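Local coordinates for protein VP2 (Primate bocaparvovirus 1, PDB 7L0Y) that self-assembles with its longer variant into the sixty-subunit T=1 icosahedral capsid of human bocavirus 1, at residues Gln114-Ser117 against Thr122-Asn125; Ile432-Ala437 against Ser442-Tyr447; Thr42-His47 against Leu164-Tyr169. All coordinates share one frame; numbering follows the deposited sequence.

Contact 1: Gln114-Ser117 against Thr122-Asn125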
loop_
_atom_site.group_PDB
_atom_site.type_symbol
_atom_site.label_atom_id
_atom_site.label_comp_id
_atom_site.label_asym_id
_atom_site.label_seq_id
_atom_site.Cartn_x
_atom_site.Cartn_y
_atom_site.Cartn_z
ATOM N N GLN A 114 -52.388 30.979 -86.931
ATOM C CA GLN A 114 -52.195 31.111 -88.364
ATOM C C GLN A 114 -53.426 31.745 -88.989
ATOM O O GLN A 114 -54.558 31.421 -88.629
ATOM C CB GLN A 114 -51.920 29.750 -88.991
ATOM C CG GLN A 114 -51.636 29.805 -90.468
ATOM C CD GLN A 114 -51.267 28.459 -91.030
ATOM O OE1 GLN A 114 -51.058 27.505 -90.291
ATOM N NE2 GLN A 114 -51.217 28.364 -92.347
ATOM N N ILE A 115 -53.203 32.669 -89.909
ATOM C CA ILE A 115 -54.276 33.387 -90.582
ATOM C C ILE A 115 -54.506 32.702 -91.919
ATOM O O ILE A 115 -53.637 32.729 -92.794
ATOM C CB ILE A 115 -53.924 34.865 -90.777
ATOM C CG1 ILE A 115 -53.638 35.524 -89.434
ATOM C CG2 ILE A 115 -55.058 35.582 -91.470
ATOM C CD1 ILE A 115 -52.969 36.856 -89.557
ATOM N N LEU A 116 -55.669 32.085 -92.086
ATOM C CA LEU A 116 -56.016 31.382 -93.316
ATOM C C LEU A 116 -57.110 32.174 -94.011
ATOM O O LEU A 116 -58.234 32.254 -93.510
ATOM C CB LEU A 116 -56.495 29.961 -93.041
ATOM C CG LEU A 116 -55.501 28.862 -92.692
ATOM C CD1 LEU A 116 -54.988 29.059 -91.289
ATOM C CD2 LEU A 116 -56.151 27.502 -92.848
ATOM N N SER A 117 -56.794 32.739 -95.168
ATOM C CA SER A 117 -57.749 33.540 -95.921
ATOM C C SER A 117 -58.148 32.794 -97.187
ATOM O O SER A 117 -57.323 32.609 -98.088
ATOM C CB SER A 117 -57.165 34.907 -96.269
ATOM O OG SER A 117 -58.098 35.674 -97.007
ATOM N N THR A 122 -62.074 34.566 -93.392
ATOM C CA THR A 122 -60.758 34.230 -92.876
ATOM C C THR A 122 -60.887 33.409 -91.601
ATOM O O THR A 122 -61.751 33.676 -90.762
ATOM C CB THR A 122 -59.941 35.499 -92.619
ATOM O OG1 THR A 122 -58.655 35.154 -92.089
ATOM C CG2 THR A 122 -60.664 36.428 -91.672
ATOM N N THR A 123 -60.032 32.405 -91.467
ATOM C CA THR A 123 -60.054 31.517 -90.319
ATOM C C THR A 123 -58.745 31.619 -89.557
ATOM O O THR A 123 -57.724 32.062 -90.085
ATOM C CB THR A 123 -60.307 30.062 -90.728
ATOM O OG1 THR A 123 -59.331 29.652 -91.689
ATOM C CG2 THR A 123 -61.696 29.904 -91.311
ATOM N N TYR A 124 -58.800 31.208 -88.298
ATOM C CA TYR A 124 -57.717 31.391 -87.348
ATOM C C TYR A 124 -57.511 30.077 -86.630
ATOM O O TYR A 124 -58.401 29.623 -85.909
ATOM C CB TYR A 124 -58.081 32.499 -86.364
ATOM C CG TYR A 124 -58.286 33.804 -87.064
ATOM C CD1 TYR A 124 -57.244 34.420 -87.720
ATOM C CD2 TYR A 124 -59.549 34.349 -87.188
ATOM C CE1 TYR A 124 -57.429 35.588 -88.392
ATOM C CE2 TYR A 124 -59.750 35.511 -87.870
ATOM C CZ TYR A 124 -58.686 36.129 -88.470
ATOM O OH TYR A 124 -58.870 37.300 -89.158
ATOM N N ASN A 125 -56.357 29.462 -86.816
ATOM C CA ASN A 125 -56.073 28.233 -86.103
ATOM C C ASN A 125 -54.706 28.303 -85.450
ATOM O O ASN A 125 -53.804 28.999 -85.916
ATOM C CB ASN A 125 -56.211 26.996 -87.014
ATOM C CG ASN A 125 -55.319 27.043 -88.232
ATOM O OD1 ASN A 125 -54.205 27.554 -88.199
ATOM N ND2 ASN A 125 -55.813 26.489 -89.327
#

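Contact 2: Ile432-Ala437 against Ser442-Tyr447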
loop_
_atom_site.group_PDB
_atom_site.type_symbol
_atom_site.label_atom_id
_atom_site.label_comp_id
_atom_site.label_asym_id
_atom_site.label_seq_id
_atom_site.Cartn_x
_atom_site.Cartn_y
_atom_site.Cartn_z
ATOM N N ILE A 432 -41.738 32.666 -90.333
ATOM C CA ILE A 432 -41.946 31.263 -90.672
ATOM C C ILE A 432 -41.842 31.146 -92.187
ATOM O O ILE A 432 -42.779 31.549 -92.896
ATOM C CB ILE A 432 -43.291 30.733 -90.169
ATOM C CG1 ILE A 432 -43.339 30.748 -88.647
ATOM C CG2 ILE A 432 -43.500 29.316 -90.654
ATOM C CD1 ILE A 432 -44.677 30.363 -88.106
ATOM N N PRO A 433 -40.756 30.607 -92.717
ATOM C CA PRO A 433 -40.607 30.533 -94.167
ATOM C C PRO A 433 -41.583 29.542 -94.772
ATOM O O PRO A 433 -41.838 28.473 -94.220
ATOM C CB PRO A 433 -39.164 30.067 -94.346
ATOM C CG PRO A 433 -38.499 30.440 -93.080
ATOM C CD PRO A 433 -39.509 30.292 -92.015
ATOM N N VAL A 434 -42.142 29.925 -95.905
ATOM C CA VAL A 434 -42.960 29.055 -96.740
ATOM C C VAL A 434 -42.119 28.604 -97.926
ATOM O O VAL A 434 -41.485 29.443 -98.571
ATOM C CB VAL A 434 -44.237 29.767 -97.208
ATOM C CG1 VAL A 434 -44.795 29.096 -98.408
ATOM C CG2 VAL A 434 -45.250 29.719 -96.098
ATOM N N PRO A 435 -42.062 27.308 -98.223
ATOM C CA PRO A 435 -41.328 26.860 -99.410
ATOM C C PRO A 435 -41.932 27.447 -100.671
ATOM O O PRO A 435 -43.143 27.392 -100.889
ATOM C CB PRO A 435 -41.476 25.340 -99.359
ATOM C CG PRO A 435 -42.707 25.122 -98.602
ATOM C CD PRO A 435 -42.777 26.203 -97.579
ATOM N N THR A 436 -41.077 28.020 -101.497
ATOM C CA THR A 436 -41.510 28.684 -102.712
ATOM C C THR A 436 -40.632 28.241 -103.870
ATOM O O THR A 436 -39.457 27.913 -103.683
ATOM C CB THR A 436 -41.470 30.208 -102.546
ATOM O OG1 THR A 436 -42.032 30.834 -103.705
ATOM C CG2 THR A 436 -40.048 30.689 -102.328
ATOM N N ALA A 437 -41.220 28.210 -105.066
ATOM C CA ALA A 437 -40.476 27.768 -106.240
ATOM C C ALA A 437 -39.386 28.764 -106.604
ATOM O O ALA A 437 -38.230 28.382 -106.816
ATOM C CB ALA A 437 -41.430 27.559 -107.415
ATOM N N SER A 442 -41.466 34.093 -99.361
ATOM C CA SER A 442 -42.836 33.968 -98.904
ATOM C C SER A 442 -42.810 33.421 -97.490
ATOM O O SER A 442 -41.943 32.619 -97.139
ATOM C CB SER A 442 -43.656 33.066 -99.829
ATOM O OG SER A 442 -43.116 31.760 -99.876
ATOM N N TYR A 443 -43.746 33.878 -96.673
ATOM C CA TYR A 443 -43.778 33.486 -95.280
ATOM C C TYR A 443 -45.183 33.066 -94.898
ATOM O O TYR A 443 -46.155 33.334 -95.604
ATOM C CB TYR A 443 -43.289 34.609 -94.361
ATOM C CG TYR A 443 -44.018 35.914 -94.534
ATOM C CD1 TYR A 443 -45.222 36.151 -93.893
ATOM C CD2 TYR A 443 -43.481 36.928 -95.315
ATOM C CE1 TYR A 443 -45.884 37.339 -94.049
ATOM C CE2 TYR A 443 -44.135 38.129 -95.468
ATOM C CZ TYR A 443 -45.335 38.330 -94.833
ATOM O OH TYR A 443 -45.991 39.529 -94.991
ATOM N N LEU A 444 -45.267 32.403 -93.759
ATOM C CA LEU A 444 -46.551 32.020 -93.208
ATOM C C LEU A 444 -47.165 33.207 -92.485
ATOM O O LEU A 444 -46.505 33.875 -91.691
ATOM C CB LEU A 444 -46.364 30.853 -92.250
ATOM C CG LEU A 444 -47.613 30.164 -91.746
ATOM C CD1 LEU A 444 -48.278 29.515 -92.928
ATOM C CD2 LEU A 444 -47.241 29.138 -90.709
ATOM N N ASN A 445 -48.440 33.460 -92.743
ATOM C CA ASN A 445 -49.114 34.628 -92.193
ATOM C C ASN A 445 -49.672 34.268 -90.824
ATOM O O ASN A 445 -50.606 33.473 -90.712
ATOM C CB ASN A 445 -50.217 35.099 -93.132
ATOM C CG ASN A 445 -50.826 36.407 -92.702
ATOM O OD1 ASN A 445 -50.172 37.233 -92.074
ATOM N ND2 ASN A 445 -52.086 36.606 -93.046
ATOM N N ILE A 446 -49.109 34.874 -89.783
ATOM C CA ILE A 446 -49.418 34.544 -88.401
ATOM C C ILE A 446 -49.523 35.834 -87.608
ATOM O O ILE A 446 -49.029 36.884 -88.019
ATOM C CB ILE A 446 -48.353 33.624 -87.770
ATOM C CG1 ILE A 446 -46.984 34.291 -87.835
ATOM C CG2 ILE A 446 -48.321 32.279 -88.456
ATOM C CD1 ILE A 446 -45.919 33.573 -87.070
ATOM N N TYR A 447 -50.189 35.753 -86.462
ATOM C CA TYR A 447 -50.209 36.859 -85.523
ATOM C C TYR A 447 -50.164 36.282 -84.122
ATOM O O TYR A 447 -50.536 35.134 -83.892
ATOM C CB TYR A 447 -51.430 37.760 -85.695
ATOM C CG TYR A 447 -52.712 37.165 -85.201
ATOM C CD1 TYR A 447 -53.204 37.484 -83.952
ATOM C CD2 TYR A 447 -53.410 36.256 -85.965
ATOM C CE1 TYR A 447 -54.360 36.943 -83.497
ATOM C CE2 TYR A 447 -54.568 35.711 -85.516
ATOM C CZ TYR A 447 -55.043 36.056 -84.282
ATOM O OH TYR A 447 -56.214 35.505 -83.823
#

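Contact 3: Thr42-His47 against Leu164-Tyr169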
loop_
_atom_site.group_PDB
_atom_site.type_symbol
_atom_site.label_atom_id
_atom_site.label_comp_id
_atom_site.label_asym_id
_atom_site.label_seq_id
_atom_site.Cartn_x
_atom_site.Cartn_y
_atom_site.Cartn_z
ATOM N N THR A 42 -48.661 41.781 -85.023
ATOM C CA THR A 42 -48.752 41.253 -86.372
ATOM C C THR A 42 -47.423 41.451 -87.080
ATOM O O THR A 42 -46.543 42.169 -86.608
ATOM C CB THR A 42 -49.881 41.933 -87.155
ATOM O OG1 THR A 42 -49.632 43.340 -87.236
ATOM C CG2 THR A 42 -51.205 41.717 -86.463
ATOM N N ILE A 43 -47.283 40.784 -88.224
ATOM C CA ILE A 43 -46.078 40.907 -89.030
ATOM C C ILE A 43 -45.954 42.329 -89.557
ATOM O O ILE A 43 -46.943 42.951 -89.965
ATOM C CB ILE A 43 -46.111 39.871 -90.166
ATOM C CG1 ILE A 43 -46.072 38.463 -89.577
ATOM C CG2 ILE A 43 -44.953 40.073 -91.126
ATOM C CD1 ILE A 43 -46.410 37.380 -90.553
ATOM N N GLN A 44 -44.733 42.854 -89.545
ATOM C CA GLN A 44 -44.450 44.211 -89.979
ATOM C C GLN A 44 -43.480 44.190 -91.151
ATOM O O GLN A 44 -42.524 43.412 -91.157
ATOM C CB GLN A 44 -43.860 45.043 -88.845
ATOM C CG GLN A 44 -44.720 45.159 -87.616
ATOM C CD GLN A 44 -46.105 45.691 -87.906
ATOM O OE1 GLN A 44 -47.086 44.966 -87.798
ATOM N NE2 GLN A 44 -46.187 46.938 -88.329
ATOM N N ASN A 45 -43.736 45.045 -92.142
ATOM C CA ASN A 45 -42.881 45.210 -93.322
ATOM C C ASN A 45 -42.684 43.930 -94.117
ATOM O O ASN A 45 -41.733 43.829 -94.890
ATOM C CB ASN A 45 -41.497 45.752 -92.972
ATOM C CG ASN A 45 -41.465 47.232 -92.837
ATOM O OD1 ASN A 45 -42.399 47.927 -93.221
ATOM N ND2 ASN A 45 -40.338 47.741 -92.390
ATOM N N GLY A 46 -43.574 42.958 -93.980
ATOM C CA GLY A 46 -43.278 41.668 -94.575
ATOM C C GLY A 46 -41.918 41.135 -94.190
ATOM O O GLY A 46 -41.181 40.639 -95.051
ATOM N N HIS A 47 -41.555 41.257 -92.911
ATOM C CA HIS A 47 -40.311 40.721 -92.364
ATOM C C HIS A 47 -39.073 41.381 -92.954
ATOM O O HIS A 47 -38.004 40.778 -92.996
ATOM C CB HIS A 47 -40.227 39.207 -92.547
ATOM C CG HIS A 47 -41.248 38.449 -91.765
ATOM N ND1 HIS A 47 -41.183 38.320 -90.396
ATOM C CD2 HIS A 47 -42.360 37.787 -92.154
ATOM C CE1 HIS A 47 -42.207 37.603 -89.977
ATOM N NE2 HIS A 47 -42.935 37.266 -91.024
ATOM N N LEU A 164 -49.679 46.730 -80.915
ATOM C CA LEU A 164 -48.326 47.259 -80.938
ATOM C C LEU A 164 -48.002 47.989 -82.232
ATOM O O LEU A 164 -48.492 47.637 -83.296
ATOM C CB LEU A 164 -47.323 46.140 -80.675
ATOM C CG LEU A 164 -47.104 45.809 -79.197
ATOM C CD1 LEU A 164 -48.262 46.255 -78.314
ATOM C CD2 LEU A 164 -46.768 44.345 -78.995
ATOM N N PHE A 165 -47.179 49.019 -82.135
ATOM C CA PHE A 165 -46.785 49.771 -83.311
ATOM C C PHE A 165 -45.457 49.270 -83.828
ATOM O O PHE A 165 -44.670 48.703 -83.083
ATOM C CB PHE A 165 -46.670 51.255 -82.992
ATOM C CG PHE A 165 -47.968 51.990 -83.069
ATOM C CD1 PHE A 165 -48.295 52.717 -84.194
ATOM C CD2 PHE A 165 -48.860 51.954 -82.015
ATOM C CE1 PHE A 165 -49.490 53.396 -84.270
ATOM C CE2 PHE A 165 -50.059 52.633 -82.084
ATOM C CZ PHE A 165 -50.375 53.357 -83.212
ATOM N N GLN A 166 -45.223 49.471 -85.119
ATOM C CA GLN A 166 -43.968 49.084 -85.724
ATOM C C GLN A 166 -42.837 49.961 -85.222
ATOM O O GLN A 166 -42.978 51.175 -85.090
ATOM C CB GLN A 166 -44.072 49.202 -87.230
ATOM C CG GLN A 166 -42.894 48.665 -87.935
ATOM C CD GLN A 166 -43.056 48.734 -89.409
ATOM O OE1 GLN A 166 -44.069 49.199 -89.910
ATOM N NE2 GLN A 166 -42.074 48.243 -90.122
ATOM N N TYR A 167 -41.703 49.335 -84.963
ATOM C CA TYR A 167 -40.504 50.045 -84.575
ATOM C C TYR A 167 -39.785 50.599 -85.793
ATOM O O TYR A 167 -39.725 49.968 -86.847
ATOM C CB TYR A 167 -39.592 49.125 -83.778
ATOM C CG TYR A 167 -38.228 49.678 -83.491
ATOM C CD1 TYR A 167 -38.065 50.792 -82.695
ATOM C CD2 TYR A 167 -37.102 49.027 -83.934
ATOM C CE1 TYR A 167 -36.820 51.273 -82.413
ATOM C CE2 TYR A 167 -35.872 49.491 -83.650
ATOM C CZ TYR A 167 -35.728 50.614 -82.888
ATOM O OH TYR A 167 -34.478 51.076 -82.599
ATOM N N GLY A 168 -39.261 51.799 -85.639
ATOM C CA GLY A 168 -38.530 52.455 -86.696
ATOM C C GLY A 168 -37.758 53.597 -86.094
ATOM O O GLY A 168 -38.006 54.005 -84.959
ATOM N N TYR A 169 -36.805 54.103 -86.861
ATOM C CA TYR A 169 -35.928 55.136 -86.350
ATOM C C TYR A 169 -35.354 55.911 -87.514
ATOM O O TYR A 169 -35.332 55.445 -88.652
ATOM C CB TYR A 169 -34.820 54.545 -85.474
ATOM C CG TYR A 169 -33.925 53.564 -86.180
ATOM C CD1 TYR A 169 -32.777 53.984 -86.820
ATOM C CD2 TYR A 169 -34.230 52.215 -86.202
ATOM C CE1 TYR A 169 -31.963 53.098 -87.452
ATOM C CE2 TYR A 169 -33.423 51.321 -86.837
ATOM C CZ TYR A 169 -32.291 51.763 -87.464
ATOM O OH TYR A 169 -31.479 50.873 -88.113
#

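Contact 1: Gln114-Ser117 against Thr122-Asn125
The carbonyl oxygen Leu116 O is gripped from across the hairpin by two donors, with a third, weak one beside them. Thr123 N donates the shortest bond to Leu116 O, 2.7 Å long, nearly straight and in the carbonyl plane. Thr122 OG1 reaches Leu116 O at 3.3 Å, but from above that plane; with OG1 anti to the backbone N (chi1 179°), the hydroxyl is brought over the opposite strand. The weak bond comes from Thr123 OG1. Gln114-Ser117 and Thr122-Asn125 thus illustrate how threonines can reinforce an antiparallel pairing with their own hydroxyls. Leu116 N returns a bond to Thr123 O (2.9 Å), and a second hydrogen-bonded pair, Gln114 with Asn125, adds bonds in both directions.

The side chains divide between two faces. On one, Ile115 lies alongside Tyr124, pointing the same way, with CG1 at the ring edge and in its plane, 3.9 Å from CE1. On the other, Asn125 crosses Leu116 at about a right angle, and its amide packs against the leucine methyls CD1 and CD2. The Asn125 CG branch sits between its own backbone N and carbonyl carbon (chi1 58°), which tips the amide toward Leu116.

The hairpin matches the DE loop that lines the fivefold channel in parvoviruses, and neighbouring subunits pack on it: Ile115 meets Pro435, and Tyr124 meets Val434, of one adjoining copy. Within its own chain, strand 95-118 carries 121-126 on one edge and, through the backbone of Ile115, joins Asn445 just ahead of strand 446-462.

Contact 2: Ile432-Ala437 against Ser442-Tyr447
Ile432 and Leu444 lie side by side and point the same way, Ile432 CG2 resting 3.6 Å from Leu444 CB and close to its CD2 methyl. Ile446 crosses Ile432 at about a right angle, and the two meet end on through their CD1 methyls, 3.6 Å apart. Val434 is turned so that CG2 lies against the backbone of Tyr443 and Leu444, while CG1 faces Ser442 OG. That hydroxyl, set between its own backbone N and carbonyl carbon (chi1 61°), reaches across to make a weak bond to Val434 O. The backbones form a single bridge at Pro433 and Tyr443, flanked by two bonds: Leu444 N to Ile432 O (2.8 Å) and Val434 N to Ser442 O (3.0 Å).

The two arms belong to the HI loop, which in parvoviruses extends over a neighbouring subunit around the fivefold axis; accordingly Val434 and Leu444 pack on Tyr124 of an adjoining copy. In its own chain the contact joins the loop after strand 424-429 to the start of strand 446-462, which runs antiparallel beside strand 95-118.

Contact 3: Thr42-His47 against Leu164-Tyr169
The backbones of Gln44 and Gln166 come no closer than 6.5 Å between their CA atoms, too far for sheet pairing, so side chains alone bridge Thr42-His47 and Leu164-Tyr169. Within the jelly-roll capsid fold of parvoviruses, a loop here packs on a strand. One partner is the turn that follows strand 30-42, the other the extended strand 161-169. His47 N bonds back to Gln44 O at 2.9 Å, closing a turn close to type I', with Asn45 and Gly46 at its corners; His47 keeps the positive phi. The turn carries Gln44 and Asn45 out to the strand.

Gln166 answers with an extended chain, CG anti to the backbone N (chi1 -173°). Gln44, bent at chi2, slides past it in the opposite direction, so that the two meet along their aliphatic portions and their amide planes stand 77° apart. Asn45 crosses the end of Gln166 at about a right angle; their amides approach closely but make no clear hydrogen bond. Each has its polar partners elsewhere: Asn45 ND2 donates to Thr68 OG1 and Leu48 O, and Gln166 NE2 to Thr69 O, so both amides are anchored beside strand 65-69. The apolar part of the meeting is modest and falls to the methylenes: Gln44 CB lies 3.9 Å, and Gln44 CG 4.0 Å, from Gln166 CG.

Contacts 1 and 2, the DE hairpin and the HI loop, are close partners that touch where strands 95-118 and 446-462 run side by side. Contact 1 is a surface contact held by a regular run of backbone bonds and threonine hydroxyls; contact 2 is partly buried and relies on aliphatic packing with a brief backbone bridge. Contact 3, also at the surface, has no backbone pairing between its segments and rests on amide side chains anchored elsewhere. It touches contact 2 through Tyr443, whose ring packs edge-to-face with His47, but not contact 1, whose nearest atoms are about 6 Å away.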